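Local coordinates for protein probable thiamine pyrophosphokinase (Staphylococcus saprophyticus, PDB 3L8M) that is probably a thiamine pyrophosphokinase, which would bind ATP and thiamine and transfer a diphosphate group to make thiamine diphosphate, at residues Asn4-Asn9 with Thr32-Glu37; Lys14-Glu19 with Glu23-Ile28; Thr41-Val46 with Arg88-Ile93; Leu80-Ala85 with Ile93-Ala98. All coordinates share one frame; numbering follows the deposited sequence.

Contact 1: residues Asn4-Asn9 with Thr32-Glu37; sequences NLLCGN and TLILLE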
loop_
_atom_site.group_PDB
_atom_site.type_symbol
_atom_site.label_atom_id
_atom_site.label_comp_id
_atom_site.label_asym_id
_atom_site.label_seq_id
_atom_site.Cartn_x
_atom_site.Cartn_y
_atom_site.Cartn_z
ATOM N N ASN A 4 -6.090 -9.060 -10.832
ATOM C CA ASN A 4 -7.369 -8.998 -11.534
ATOM C C ASN A 4 -7.080 -8.617 -12.973
ATOM O O ASN A 4 -6.333 -7.675 -13.223
ATOM C CB ASN A 4 -8.279 -7.922 -10.942
ATOM C CG ASN A 4 -8.640 -8.190 -9.511
ATOM O OD1 ASN A 4 -9.239 -9.221 -9.190
ATOM N ND2 ASN A 4 -8.279 -7.260 -8.630
ATOM N N LEU A 5 -7.664 -9.347 -13.915
ATOM C CA LEU A 5 -7.475 -9.046 -15.330
ATOM C C LEU A 5 -8.772 -8.541 -15.928
ATOM O O LEU A 5 -9.847 -9.070 -15.641
ATOM C CB LEU A 5 -7.027 -10.291 -16.113
ATOM C CG LEU A 5 -5.529 -10.625 -16.101
ATOM C CD1 LEU A 5 -5.088 -11.002 -14.692
ATOM C CD2 LEU A 5 -5.249 -11.756 -17.093
ATOM N N LEU A 6 -8.678 -7.500 -16.743
ATOM C CA LEU A 6 -9.857 -6.992 -17.410
ATOM C C LEU A 6 -9.663 -7.200 -18.916
ATOM O O LEU A 6 -8.688 -6.715 -19.487
ATOM C CB LEU A 6 -10.061 -5.513 -17.093
ATOM C CG LEU A 6 -11.373 -4.924 -17.621
ATOM C CD1 LEU A 6 -12.543 -5.755 -17.103
ATOM C CD2 LEU A 6 -11.504 -3.460 -17.181
ATOM N N CYS A 7 -10.580 -7.938 -19.541
ATOM C CA CYS A 7 -10.520 -8.203 -20.984
ATOM C C CYS A 7 -11.511 -7.371 -21.788
ATOM O O CYS A 7 -11.490 -7.411 -23.009
ATOM C CB CYS A 7 -10.827 -9.663 -21.294
ATOM S SG CYS A 7 -9.841 -10.856 -20.431
ATOM N N GLY A 8 -12.380 -6.632 -21.105
ATOM C CA GLY A 8 -13.372 -5.830 -21.796
ATOM C C GLY A 8 -14.472 -5.388 -20.849
ATOM O O GLY A 8 -14.336 -5.569 -19.640
ATOM N N ASN A 9 -15.566 -4.833 -21.379
ATOM C CA ASN A 9 -16.651 -4.344 -20.526
ATOM C C ASN A 9 -17.984 -5.103 -20.549
ATOM O O ASN A 9 -19.012 -4.562 -20.129
ATOM C CB ASN A 9 -16.907 -2.861 -20.834
ATOM C CG ASN A 9 -17.436 -2.637 -22.238
ATOM O OD1 ASN A 9 -17.149 -3.409 -23.157
ATOM N ND2 ASN A 9 -18.202 -1.567 -22.418
ATOM N N THR A 32 -7.379 -2.785 -21.113
ATOM C CA THR A 32 -6.358 -1.774 -20.841
ATOM C C THR A 32 -6.924 -0.348 -20.802
ATOM O O THR A 32 -6.782 0.350 -19.805
ATOM C CB THR A 32 -5.214 -1.840 -21.891
ATOM O OG1 THR A 32 -4.673 -3.168 -21.927
ATOM C CG2 THR A 32 -4.105 -0.868 -21.546
ATOM N N LEU A 33 -7.564 0.084 -21.883
ATOM C CA LEU A 33 -8.140 1.425 -21.929
ATOM C C LEU A 33 -9.256 1.651 -20.899
ATOM O O LEU A 33 -9.395 2.760 -20.382
ATOM C CB LEU A 33 -8.668 1.727 -23.338
ATOM C CG LEU A 33 -7.630 1.830 -24.470
ATOM C CD1 LEU A 33 -6.560 2.845 -24.078
ATOM C CD2 LEU A 33 -6.996 0.467 -24.741
ATOM N N ILE A 34 -10.051 0.619 -20.599
ATOM C CA ILE A 34 -11.123 0.780 -19.613
ATOM C C ILE A 34 -10.497 1.044 -18.233
ATOM O O ILE A 34 -11.006 1.860 -17.459
ATOM C CB ILE A 34 -12.044 -0.482 -19.482
ATOM C CG1 ILE A 34 -12.644 -0.891 -20.835
ATOM C CG2 ILE A 34 -13.161 -0.193 -18.490
ATOM C CD1 ILE A 34 -13.306 0.231 -21.610
ATOM N N LEU A 35 -9.400 0.353 -17.921
ATOM C CA LEU A 35 -8.737 0.554 -16.626
ATOM C C LEU A 35 -8.276 1.998 -16.468
ATOM O O LEU A 35 -8.634 2.677 -15.502
ATOM C CB LEU A 35 -7.537 -0.392 -16.468
ATOM C CG LEU A 35 -7.939 -1.844 -16.201
ATOM C CD1 LEU A 35 -6.735 -2.754 -16.180
ATOM C CD2 LEU A 35 -8.659 -1.902 -14.874
ATOM N N LEU A 36 -7.485 2.452 -17.437
ATOM C CA LEU A 36 -6.947 3.800 -17.462
ATOM C C LEU A 36 -8.041 4.861 -17.395
ATOM O O LEU A 36 -7.931 5.834 -16.635
ATOM C CB LEU A 36 -6.110 3.982 -18.729
ATOM C CG LEU A 36 -4.862 3.091 -18.806
ATOM C CD1 LEU A 36 -4.279 3.127 -20.214
ATOM C CD2 LEU A 36 -3.832 3.566 -17.779
ATOM N N GLU A 37 -9.096 4.674 -18.187
ATOM C CA GLU A 37 -10.221 5.620 -18.224
ATOM C C GLU A 37 -10.855 5.804 -16.855
ATOM O O GLU A 37 -11.375 6.874 -16.535
ATOM C CB GLU A 37 -11.275 5.148 -19.227
ATOM C CG GLU A 37 -11.059 5.696 -20.624
ATOM C CD GLU A 37 -11.648 4.816 -21.704
ATOM O OE1 GLU A 37 -12.826 4.407 -21.593
ATOM O OE2 GLU A 37 -10.921 4.538 -22.678
#
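With chi1 near -173°, Leu-6 carries its CG to the side remote from the backbone N and extends CD2 toward helix 30-37, where Ile-34 and Leu-35 receive it. Ile-34 takes chi1 near -55°, which leaves its CG2 branch, rather than CG1, beside the leucine methyl. The two side chains cross at about a right angle, Leu-6 CD2 resting 3.8 Å from Ile-34 CB. Leu-35 reaches the same methyl from its own branch point: its CG and CD2 each lie 4.0 Å from Leu-6 CD2. One methyl therefore lodges between two consecutive residues of the helix.

The case illustrates how a doubly wound alpha/beta domain packs its layers. Strand 2-6, a central strand of the sheet, meets helix 30-37 at 110° with the short axes 9.1 Å apart. Leu-6 serves this helix, while its predecessor Leu-5 points to the other side of the sheet and packs on helix 77-87.

No hydrogen bond spans the two segments, and Leu-6 O stays 4.4 Å from Thr-32 N. The join between sheet and helix is thus purely apolar here, consistent with cohesion that depends on excluding water and fitting branched side chains together.

Contact 2: residues Lys14-Glu19 with Glu23-Ile28; sequences KHILVE and EHWIGI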
loop_
_atom_site.group_PDB
_atom_site.type_symbol
_atom_site.label_atom_id
_atom_site.label_comp_id
_atom_site.label_asym_id
_atom_site.label_seq_id
_atom_site.Cartn_x
_atom_site.Cartn_y
_atom_site.Cartn_z
ATOM N N LYS A 14 -21.177 -5.109 -11.475
ATOM C CA LYS A 14 -21.304 -3.666 -11.305
ATOM C C LYS A 14 -20.362 -3.115 -10.224
ATOM O O LYS A 14 -20.177 -3.726 -9.167
ATOM C CB LYS A 14 -22.760 -3.298 -10.983
ATOM C CG LYS A 14 -23.317 -3.922 -9.710
ATOM C CD LYS A 14 -24.745 -3.455 -9.478
ATOM C CE LYS A 14 -25.320 -4.027 -8.194
ATOM N NZ LYS A 14 -26.735 -3.590 -8.000
ATOM N N HIS A 15 -19.755 -1.967 -10.512
ATOM C CA HIS A 15 -18.844 -1.312 -9.576
ATOM C C HIS A 15 -17.534 -2.058 -9.315
ATOM O O HIS A 15 -16.787 -1.667 -8.423
ATOM C CB HIS A 15 -19.558 -1.088 -8.239
ATOM C CG HIS A 15 -20.908 -0.461 -8.385
ATOM N ND1 HIS A 15 -21.965 -0.764 -7.550
ATOM C CD2 HIS A 15 -21.384 0.428 -9.286
ATOM C CE1 HIS A 15 -23.033 -0.089 -7.935
ATOM N NE2 HIS A 15 -22.708 0.642 -8.987
ATOM N N ILE A 16 -17.247 -3.111 -10.081
ATOM C CA ILE A 16 -16.019 -3.873 -9.863
ATOM C C ILE A 16 -14.755 -3.002 -9.929
ATOM O O ILE A 16 -13.766 -3.312 -9.288
ATOM C CB ILE A 16 -15.886 -5.059 -10.881
ATOM C CG1 ILE A 16 -14.783 -6.014 -10.433
ATOM C CG2 ILE A 16 -15.543 -4.539 -12.279
ATOM C CD1 ILE A 16 -15.128 -6.817 -9.219
ATOM N N LEU A 17 -14.780 -1.907 -10.677
ATOM C CA LEU A 17 -13.591 -1.064 -10.765
ATOM C C LEU A 17 -13.416 -0.098 -9.592
ATOM O O LEU A 17 -12.288 0.215 -9.214
ATOM C CB LEU A 17 -13.555 -0.290 -12.091
ATOM C CG LEU A 17 -13.391 -1.158 -13.338
ATOM C CD1 LEU A 17 -13.011 -0.277 -14.526
ATOM C CD2 LEU A 17 -12.315 -2.221 -13.096
ATOM N N VAL A 18 -14.522 0.372 -9.023
ATOM C CA VAL A 18 -14.459 1.274 -7.865
ATOM C C VAL A 18 -14.171 0.474 -6.591
ATOM O O VAL A 18 -13.317 0.842 -5.787
ATOM C CB VAL A 18 -15.805 2.042 -7.648
ATOM C CG1 VAL A 18 -15.715 2.935 -6.397
ATOM C CG2 VAL A 18 -16.129 2.881 -8.871
ATOM N N GLU A 19 -14.870 -0.644 -6.431
ATOM C CA GLU A 19 -14.730 -1.471 -5.233
ATOM C C GLU A 19 -13.370 -2.135 -5.023
ATOM O O GLU A 19 -13.013 -2.479 -3.898
ATOM C CB GLU A 19 -15.823 -2.539 -5.213
ATOM C CG GLU A 19 -17.214 -1.999 -5.453
ATOM C CD GLU A 19 -18.278 -3.082 -5.369
ATOM O OE1 GLU A 19 -17.980 -4.244 -5.719
ATOM O OE2 GLU A 19 -19.414 -2.764 -4.967
ATOM N N GLU A 23 -6.528 -2.760 -5.841
ATOM C CA GLU A 23 -5.888 -4.062 -6.032
ATOM C C GLU A 23 -5.017 -4.037 -7.296
ATOM O O GLU A 23 -4.967 -3.034 -7.989
ATOM C CB GLU A 23 -6.947 -5.162 -6.117
ATOM C CG GLU A 23 -7.956 -5.073 -4.991
ATOM C CD GLU A 23 -8.785 -6.327 -4.820
ATOM O OE1 GLU A 23 -8.966 -7.069 -5.808
ATOM O OE2 GLU A 23 -9.270 -6.561 -3.693
ATOM N N HIS A 24 -4.312 -5.121 -7.580
ATOM C CA HIS A 24 -3.460 -5.163 -8.768
ATOM C C HIS A 24 -4.305 -5.496 -10.002
ATOM O O HIS A 24 -4.963 -6.545 -10.042
ATOM C CB HIS A 24 -2.372 -6.225 -8.599
ATOM C CG HIS A 24 -1.529 -6.053 -7.371
ATOM N ND1 HIS A 24 -0.594 -5.045 -7.242
ATOM C CD2 HIS A 24 -1.483 -6.760 -6.217
ATOM C CE1 HIS A 24 -0.010 -5.141 -6.060
ATOM N NE2 HIS A 24 -0.530 -6.173 -5.417
ATOM N N TRP A 25 -4.300 -4.606 -10.996
ATOM C CA TRP A 25 -5.059 -4.835 -12.221
ATOM C C TRP A 25 -4.184 -4.950 -13.464
ATOM O O TRP A 25 -3.271 -4.150 -13.670
ATOM C CB TRP A 25 -6.099 -3.733 -12.453
ATOM C CG TRP A 25 -7.362 -3.863 -11.635
ATOM C CD1 TRP A 25 -7.620 -3.297 -10.404
ATOM C CD2 TRP A 25 -8.551 -4.585 -11.999
ATOM N NE1 TRP A 25 -8.897 -3.622 -9.990
ATOM C CE2 TRP A 25 -9.488 -4.409 -10.949
ATOM C CE3 TRP A 25 -8.917 -5.362 -13.109
ATOM C CZ2 TRP A 25 -10.768 -4.984 -10.980
ATOM C CZ3 TRP A 25 -10.205 -5.944 -13.137
ATOM C CH2 TRP A 25 -11.104 -5.746 -12.077
ATOM N N ILE A 26 -4.499 -5.946 -14.290
ATOM C CA ILE A 26 -3.794 -6.232 -15.539
ATOM C C ILE A 26 -4.759 -5.976 -16.708
ATOM O O ILE A 26 -5.907 -6.425 -16.678
ATOM C CB ILE A 26 -3.381 -7.732 -15.625
ATOM C CG1 ILE A 26 -2.669 -8.188 -14.346
ATOM C CG2 ILE A 26 -2.530 -7.960 -16.871
ATOM C CD1 ILE A 26 -1.390 -7.455 -14.036
ATOM N N GLY A 27 -4.312 -5.268 -17.736
ATOM C CA GLY A 27 -5.203 -5.025 -18.863
ATOM C C GLY A 27 -4.957 -5.938 -20.068
ATOM O O GLY A 27 -3.816 -6.089 -20.517
ATOM N N ILE A 28 -6.020 -6.558 -20.583
ATOM C CA ILE A 28 -5.925 -7.430 -21.752
ATOM C C ILE A 28 -6.735 -6.775 -22.874
ATOM O O ILE A 28 -7.957 -6.610 -22.761
ATOM C CB ILE A 28 -6.513 -8.853 -21.491
ATOM C CG1 ILE A 28 -5.860 -9.501 -20.269
ATOM C CG2 ILE A 28 -6.262 -9.746 -22.715
ATOM C CD1 ILE A 28 -4.352 -9.742 -20.415
#
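The indole of Trp-25 is approached by two successive residues, Ile-16 and Leu-17, and each uses a different part of its side chain. Leu-17 comes over a face. Its CD2 methyl sits 4.0 Å from the centroid of the six-membered ring, only 19° off the ring normal, which is the geometry of a CH-pi contact. The methyl is displaced toward the rim, so the ring atom closest to it is CZ2, at 3.8 Å from Leu-17 CD2. Leu-17 reaches this place because its CG lies next to the backbone N (chi1 -66°) and the chain then extends toward the ring. Ile-16 instead meets the far end of the benzo ring with CG1, 4.0 Å from Trp-25 CH2, and its carbonyl O also approaches obliquely, 3.8 Å from Trp-25 CZ2.

These residues belong to a beta-alpha-beta unit, in which the short, weakly bonded helix 16-19 links the parallel neighbours 2-6 and 24-28. The large indole of Trp-25 bridges the distance between helix and strand: even the nearest CA atoms, those of Leu-17 and Trp-25, are 9.4 Å apart.

The polar corner of the indole is secured as well. Trp-25 NE1 donates a hydrogen bond to the carbonyl O of His-20, in the turn between helix and strand, which would help fix the rotation of the ring. Leu-17 also packs on Ile-34 and Leu-35 of helix 30-37, and Leu-35 in turn touches Trp-25.

Contact 3: residues Thr41-Val46 with Arg88-Ile93; sequences TPQFAV and RGYRNI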
loop_
_atom_site.group_PDB
_atom_site.type_symbol
_atom_site.label_atom_id
_atom_site.label_comp_id
_atom_site.label_asym_id
_atom_site.label_seq_id
_atom_site.Cartn_x
_atom_site.Cartn_y
_atom_site.Cartn_z
ATOM N N THR A 41 -4.139 2.501 -12.896
ATOM C CA THR A 41 -2.899 2.191 -13.602
ATOM C C THR A 41 -2.636 0.688 -13.582
ATOM O O THR A 41 -2.395 0.099 -12.533
ATOM C CB THR A 41 -1.679 2.900 -12.969
ATOM O OG1 THR A 41 -1.876 4.319 -13.004
ATOM C CG2 THR A 41 -0.397 2.543 -13.737
ATOM N N PRO A 42 -2.683 0.047 -14.751
ATOM C CA PRO A 42 -2.443 -1.394 -14.847
ATOM C C PRO A 42 -0.981 -1.730 -14.526
ATOM O O PRO A 42 -0.084 -1.003 -14.924
ATOM C CB PRO A 42 -2.774 -1.702 -16.310
ATOM C CG PRO A 42 -3.686 -0.575 -16.718
ATOM C CD PRO A 42 -3.064 0.606 -16.058
ATOM N N GLN A 43 -0.759 -2.816 -13.788
ATOM C CA GLN A 43 0.586 -3.275 -13.465
ATOM C C GLN A 43 1.297 -3.511 -14.815
ATOM O O GLN A 43 2.503 -3.310 -14.948
ATOM C CB GLN A 43 0.519 -4.604 -12.699
ATOM C CG GLN A 43 -0.221 -4.551 -11.366
ATOM C CD GLN A 43 0.488 -3.670 -10.355
ATOM O OE1 GLN A 43 1.710 -3.756 -10.192
ATOM N NE2 GLN A 43 -0.269 -2.820 -9.667
ATOM N N PHE A 44 0.523 -3.961 -15.803
ATOM C CA PHE A 44 1.016 -4.217 -17.154
ATOM C C PHE A 44 -0.144 -4.627 -18.054
ATOM O O PHE A 44 -1.199 -5.025 -17.572
ATOM C CB PHE A 44 2.112 -5.292 -17.151
ATOM C CG PHE A 44 1.635 -6.678 -16.823
ATOM C CD1 PHE A 44 0.999 -7.460 -17.787
ATOM C CD2 PHE A 44 1.868 -7.224 -15.564
ATOM C CE1 PHE A 44 0.614 -8.757 -17.509
ATOM C CE2 PHE A 44 1.481 -8.530 -15.271
ATOM C CZ PHE A 44 0.851 -9.301 -16.251
ATOM N N ALA A 45 0.044 -4.524 -19.359
ATOM C CA ALA A 45 -1.018 -4.869 -20.286
ATOM C C ALA A 45 -0.511 -5.604 -21.518
ATOM O O ALA A 45 0.624 -5.406 -21.950
ATOM C CB ALA A 45 -1.750 -3.604 -20.710
ATOM N N VAL A 46 -1.370 -6.452 -22.077
ATOM C CA VAL A 46 -1.058 -7.212 -23.277
ATOM C C VAL A 46 -2.142 -6.847 -24.282
ATOM O O VAL A 46 -3.302 -6.675 -23.907
ATOM C CB VAL A 46 -1.135 -8.733 -23.024
ATOM C CG1 VAL A 46 -0.741 -9.484 -24.282
ATOM C CG2 VAL A 46 -0.239 -9.128 -21.863
ATOM N N ARG A 88 5.280 -13.328 -12.366
ATOM C CA ARG A 88 5.557 -12.288 -11.374
ATOM C C ARG A 88 5.151 -12.704 -9.953
ATOM O O ARG A 88 5.234 -11.913 -9.013
ATOM C CB ARG A 88 4.848 -10.985 -11.773
ATOM C CG ARG A 88 5.410 -10.331 -13.052
ATOM C CD ARG A 88 4.479 -9.244 -13.605
ATOM N NE ARG A 88 5.086 -8.454 -14.676
ATOM C CZ ARG A 88 5.472 -8.935 -15.858
ATOM N NH1 ARG A 88 5.321 -10.221 -16.140
ATOM N NH2 ARG A 88 6.007 -8.127 -16.769
ATOM N N GLY A 89 4.699 -13.942 -9.795
ATOM C CA GLY A 89 4.328 -14.411 -8.467
ATOM C C GLY A 89 2.875 -14.253 -8.052
ATOM O O GLY A 89 2.544 -14.433 -6.882
ATOM N N TYR A 90 2.002 -13.914 -8.991
ATOM C CA TYR A 90 0.583 -13.776 -8.670
ATOM C C TYR A 90 0.011 -15.190 -8.545
ATOM O O TYR A 90 0.107 -15.987 -9.478
ATOM C CB TYR A 90 -0.129 -12.993 -9.783
ATOM C CG TYR A 90 0.154 -11.495 -9.765
ATOM C CD1 TYR A 90 -0.439 -10.668 -8.818
ATOM C CD2 TYR A 90 1.014 -10.910 -10.699
ATOM C CE1 TYR A 90 -0.192 -9.296 -8.796
ATOM C CE2 TYR A 90 1.276 -9.536 -10.682
ATOM C CZ TYR A 90 0.664 -8.737 -9.726
ATOM O OH TYR A 90 0.915 -7.385 -9.695
ATOM N N ARG A 91 -0.574 -15.505 -7.395
ATOM C CA ARG A 91 -1.116 -16.841 -7.157
ATOM C C ARG A 91 -2.627 -16.964 -7.333
ATOM O O ARG A 91 -3.129 -18.035 -7.675
ATOM C CB ARG A 91 -0.752 -17.310 -5.751
ATOM C CG ARG A 91 -0.937 -18.798 -5.548
ATOM C CD ARG A 91 0.398 -19.529 -5.553
ATOM N NE ARG A 91 1.090 -19.409 -4.271
ATOM C CZ ARG A 91 0.608 -19.872 -3.119
ATOM N NH1 ARG A 91 -0.568 -20.483 -3.088
ATOM N NH2 ARG A 91 1.304 -19.732 -1.996
ATOM N N ASN A 92 -3.347 -15.881 -7.063
ATOM C CA ASN A 92 -4.798 -15.868 -7.202
ATOM C C ASN A 92 -5.104 -14.918 -8.339
ATOM O O ASN A 92 -4.795 -13.734 -8.248
ATOM C CB ASN A 92 -5.462 -15.374 -5.913
ATOM C CG ASN A 92 -5.227 -16.309 -4.740
ATOM O OD1 ASN A 92 -5.602 -17.484 -4.780
ATOM N ND2 ASN A 92 -4.602 -15.793 -3.690
ATOM N N ILE A 93 -5.695 -15.441 -9.411
ATOM C CA ILE A 93 -6.023 -14.633 -10.578
ATOM C C ILE A 93 -7.516 -14.627 -10.883
ATOM O O ILE A 93 -8.128 -15.680 -11.033
ATOM C CB ILE A 93 -5.284 -15.140 -11.844
ATOM C CG1 ILE A 93 -3.808 -15.425 -11.525
ATOM C CG2 ILE A 93 -5.401 -14.112 -12.959
ATOM C CD1 ILE A 93 -3.107 -14.311 -10.820
HETATM O O HOH W 1 3.033 -6.673 -11.185
#
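Phe-44, Tyr-90 and Arg-88 supply most of the buried surface here, and the principal pairing is a cation-pi contact between the phenylalanine ring and the arginine. Arg-88 CZ stands off-centre, 4.4 Å from the centroid of the Phe-44 ring and 28° off the normal. The planes are far from parallel, 41° apart, with the CD2 side of the ring lying over one face of the guanidinium. The aliphatic part joins in: Arg-88 CD comes within 3.5 Å of Phe-44 CE2. An extended run from CG to NE carries the charged group across the ring, where Arg-88 NH1 is hydrogen-bonded to Gln-84 and NH2 to the carbonyl O of Arg-88 of a neighbouring subunit. With both ends of the guanidinium engaged, its position over the phenylalanine is probably well fixed.

Tyr-90 makes the second meeting, through its hydroxyl. Gln-43 brings CG 3.5 Å from Tyr-90 OH; a bend about its CB-CG bond (chi2 -65°) then turns the amide toward a water. This water, in the plane of the tyrosine ring, lies 2.7 Å from Tyr-90 OH and bonds weakly to Gln-43 OE1.

Gly-89, in a Schellman motif, ends helix 77-87 and lets the chain turn from Arg-88 to Tyr-90. The contact thereby ties the exit of this helix to the outermost strand within this chain, 44-46; Tyr-90 also packs edge-to-face on His-24 of strand 24-28.

Contact 4: residues Leu80-Ala85 with Ile93-Ala98; sequences LGIDQA and IDVYGA. With NA (sodium ion), chain C.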
loop_
_atom_site.group_PDB
_atom_site.type_symbol
_atom_site.label_atom_id
_atom_site.label_comp_id
_atom_site.label_asym_id
_atom_site.label_seq_id
_atom_site.Cartn_x
_atom_site.Cartn_y
_atom_site.Cartn_z
ATOM N N LEU A 80 -1.277 -15.134 -22.504
ATOM C CA LEU A 80 0.013 -14.519 -22.230
ATOM C C LEU A 80 -0.119 -13.721 -20.927
ATOM O O LEU A 80 0.744 -13.803 -20.039
ATOM C CB LEU A 80 0.407 -13.583 -23.380
ATOM C CG LEU A 80 0.576 -14.184 -24.783
ATOM C CD1 LEU A 80 0.826 -13.071 -25.794
ATOM C CD2 LEU A 80 1.734 -15.173 -24.794
ATOM N N GLY A 81 -1.207 -12.958 -20.816
ATOM C CA GLY A 81 -1.440 -12.162 -19.619
ATOM C C GLY A 81 -1.387 -13.024 -18.377
ATOM O O GLY A 81 -0.814 -12.625 -17.364
ATOM N N ILE A 82 -1.971 -14.220 -18.469
ATOM C CA ILE A 82 -2.007 -15.175 -17.364
ATOM C C ILE A 82 -0.602 -15.637 -17.008
ATOM O O ILE A 82 -0.148 -15.503 -15.863
ATOM C CB ILE A 82 -2.838 -16.419 -17.738
ATOM C CG1 ILE A 82 -4.308 -16.035 -17.897
ATOM C CG2 ILE A 82 -2.676 -17.506 -16.677
ATOM C CD1 ILE A 82 -4.953 -15.533 -16.621
ATOM N N ASP A 83 0.073 -16.205 -17.999
ATOM C CA ASP A 83 1.428 -16.687 -17.820
ATOM C C ASP A 83 2.300 -15.563 -17.249
ATOM O O ASP A 83 3.073 -15.777 -16.312
ATOM C CB ASP A 83 1.968 -17.174 -19.165
ATOM C CG ASP A 83 3.457 -17.408 -19.147
ATOM O OD1 ASP A 83 3.927 -18.258 -18.359
ATOM O OD2 ASP A 83 4.158 -16.734 -19.933
ATOM N N GLN A 84 2.159 -14.363 -17.808
ATOM C CA GLN A 84 2.927 -13.218 -17.346
ATOM C C GLN A 84 2.618 -12.844 -15.908
ATOM O O GLN A 84 3.466 -12.263 -15.230
ATOM C CB GLN A 84 2.686 -12.009 -18.248
ATOM C CG GLN A 84 3.425 -12.076 -19.560
ATOM C CD GLN A 84 4.918 -12.223 -19.366
ATOM O OE1 GLN A 84 5.530 -11.499 -18.574
ATOM N NE2 GLN A 84 5.522 -13.157 -20.100
ATOM N N ALA A 85 1.405 -13.151 -15.449
ATOM C CA ALA A 85 1.039 -12.843 -14.066
ATOM C C ALA A 85 1.650 -13.907 -13.163
ATOM O O ALA A 85 2.141 -13.601 -12.073
ATOM C CB ALA A 85 -0.480 -12.811 -13.885
ATOM N N ILE A 93 -5.695 -15.441 -9.411
ATOM C CA ILE A 93 -6.023 -14.633 -10.578
ATOM C C ILE A 93 -7.516 -14.627 -10.883
ATOM O O ILE A 93 -8.128 -15.680 -11.033
ATOM C CB ILE A 93 -5.284 -15.140 -11.844
ATOM C CG1 ILE A 93 -3.808 -15.425 -11.525
ATOM C CG2 ILE A 93 -5.401 -14.112 -12.959
ATOM C CD1 ILE A 93 -3.107 -14.311 -10.820
ATOM N N ASP A 94 -8.095 -13.433 -10.967
ATOM C CA ASP A 94 -9.510 -13.276 -11.289
ATOM C C ASP A 94 -9.607 -12.612 -12.652
ATOM O O ASP A 94 -9.157 -11.476 -12.829
ATOM C CB ASP A 94 -10.222 -12.394 -10.254
ATOM C CG ASP A 94 -10.390 -13.084 -8.921
ATOM O OD1 ASP A 94 -10.054 -14.284 -8.843
ATOM O OD2 ASP A 94 -10.866 -12.433 -7.963
ATOM N N VAL A 95 -10.183 -13.325 -13.616
ATOM C CA VAL A 95 -10.338 -12.781 -14.956
ATOM C C VAL A 95 -11.772 -12.284 -15.135
ATOM O O VAL A 95 -12.737 -13.040 -14.991
ATOM C CB VAL A 95 -10.000 -13.844 -16.040
ATOM C CG1 VAL A 95 -10.171 -13.244 -17.433
ATOM C CG2 VAL A 95 -8.558 -14.342 -15.849
ATOM N N TYR A 96 -11.900 -11.004 -15.446
ATOM C CA TYR A 96 -13.197 -10.380 -15.651
ATOM C C TYR A 96 -13.244 -9.985 -17.108
ATOM O O TYR A 96 -12.193 -9.798 -17.727
ATOM C CB TYR A 96 -13.306 -9.107 -14.803
ATOM C CG TYR A 96 -13.332 -9.342 -13.316
ATOM C CD1 TYR A 96 -14.543 -9.495 -12.640
ATOM C CD2 TYR A 96 -12.151 -9.395 -12.579
ATOM C CE1 TYR A 96 -14.581 -9.689 -11.266
ATOM C CE2 TYR A 96 -12.175 -9.590 -11.199
ATOM C CZ TYR A 96 -13.398 -9.734 -10.550
ATOM O OH TYR A 96 -13.442 -9.891 -9.187
ATOM N N GLY A 97 -14.453 -9.848 -17.648
ATOM C CA GLY A 97 -14.609 -9.429 -19.028
ATOM C C GLY A 97 -14.441 -10.482 -20.105
ATOM O O GLY A 97 -14.468 -10.147 -21.290
ATOM N N ALA A 98 -14.291 -11.748 -19.717
ATOM C CA ALA A 98 -14.098 -12.813 -20.695
ATOM C C ALA A 98 -15.355 -13.567 -21.163
ATOM O O ALA A 98 -15.220 -14.576 -21.862
ATOM C CB ALA A 98 -13.062 -13.820 -20.167
HETATM NA NA NA C . -8.877 -16.732 -7.982
#
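Helix 80-85 runs nearly antiparallel to strand 93-96, at 158°, with the short axes 10.6 Å apart. This is the helix-to-strand return of an alpha/beta, Rossmann-like layer: helix 77-87 packs along one face of the parallel part of the sheet, and the chain leaves it to enter strand 92-96.

Ile-82 supplies the main link. Its chi1 of -67° places CG1 beside the backbone N, and CD1 then reaches two residues on the same face of the strand, 4.0 Å from Ile-93 CG2 and 3.9 Å from Val-95 CG2. It crosses Val-95 at about a right angle but meets Ile-93 more obliquely. One turn further along the helix, Ala-85 CB stands 4.3 Å from Ile-93 CD1, a looser touch. Both gamma branches of Ile-93 are thus in use, CG2 against Ile-82 and CG1, through its CD1, toward Ala-85. The interface is wholly apolar and buried.

Between Ile-93 and Val-95, Asp-94 starts away from the helix, and its OD1 turns back toward the beginning of the strand. There it binds a sodium ion together with the carbonyl O of Asn-124 from the adjacent strand; Asp-94 OD1 lies 2.8 Å from the metal.

How the contacts relate
Taken in chain order, contact 2 falls within the span enclosed by contact 1, whereas contacts 3 and 4 follow later and interleave, sharing Ile-93. All four meet in one sheet, where strands 44-46, 24-28, 2-6 and 92-96 are successive parallel neighbours. Contacts 1 and 2 have centres about 7 Å apart and pack helices 30-37 and 16-19 on one face; contact 4 holds helix 77-87 against the other, and contact 3, its centre about 7 Å from that of contact 4, joins the end of that helix to strand 44-46, outermost within this chain. Backbone hydrogen bonds such as Asn-4 O to Ile-26 N (2.7 Å) connect neighbouring strands, giving the probable catalytic domain a helix-covered sheet.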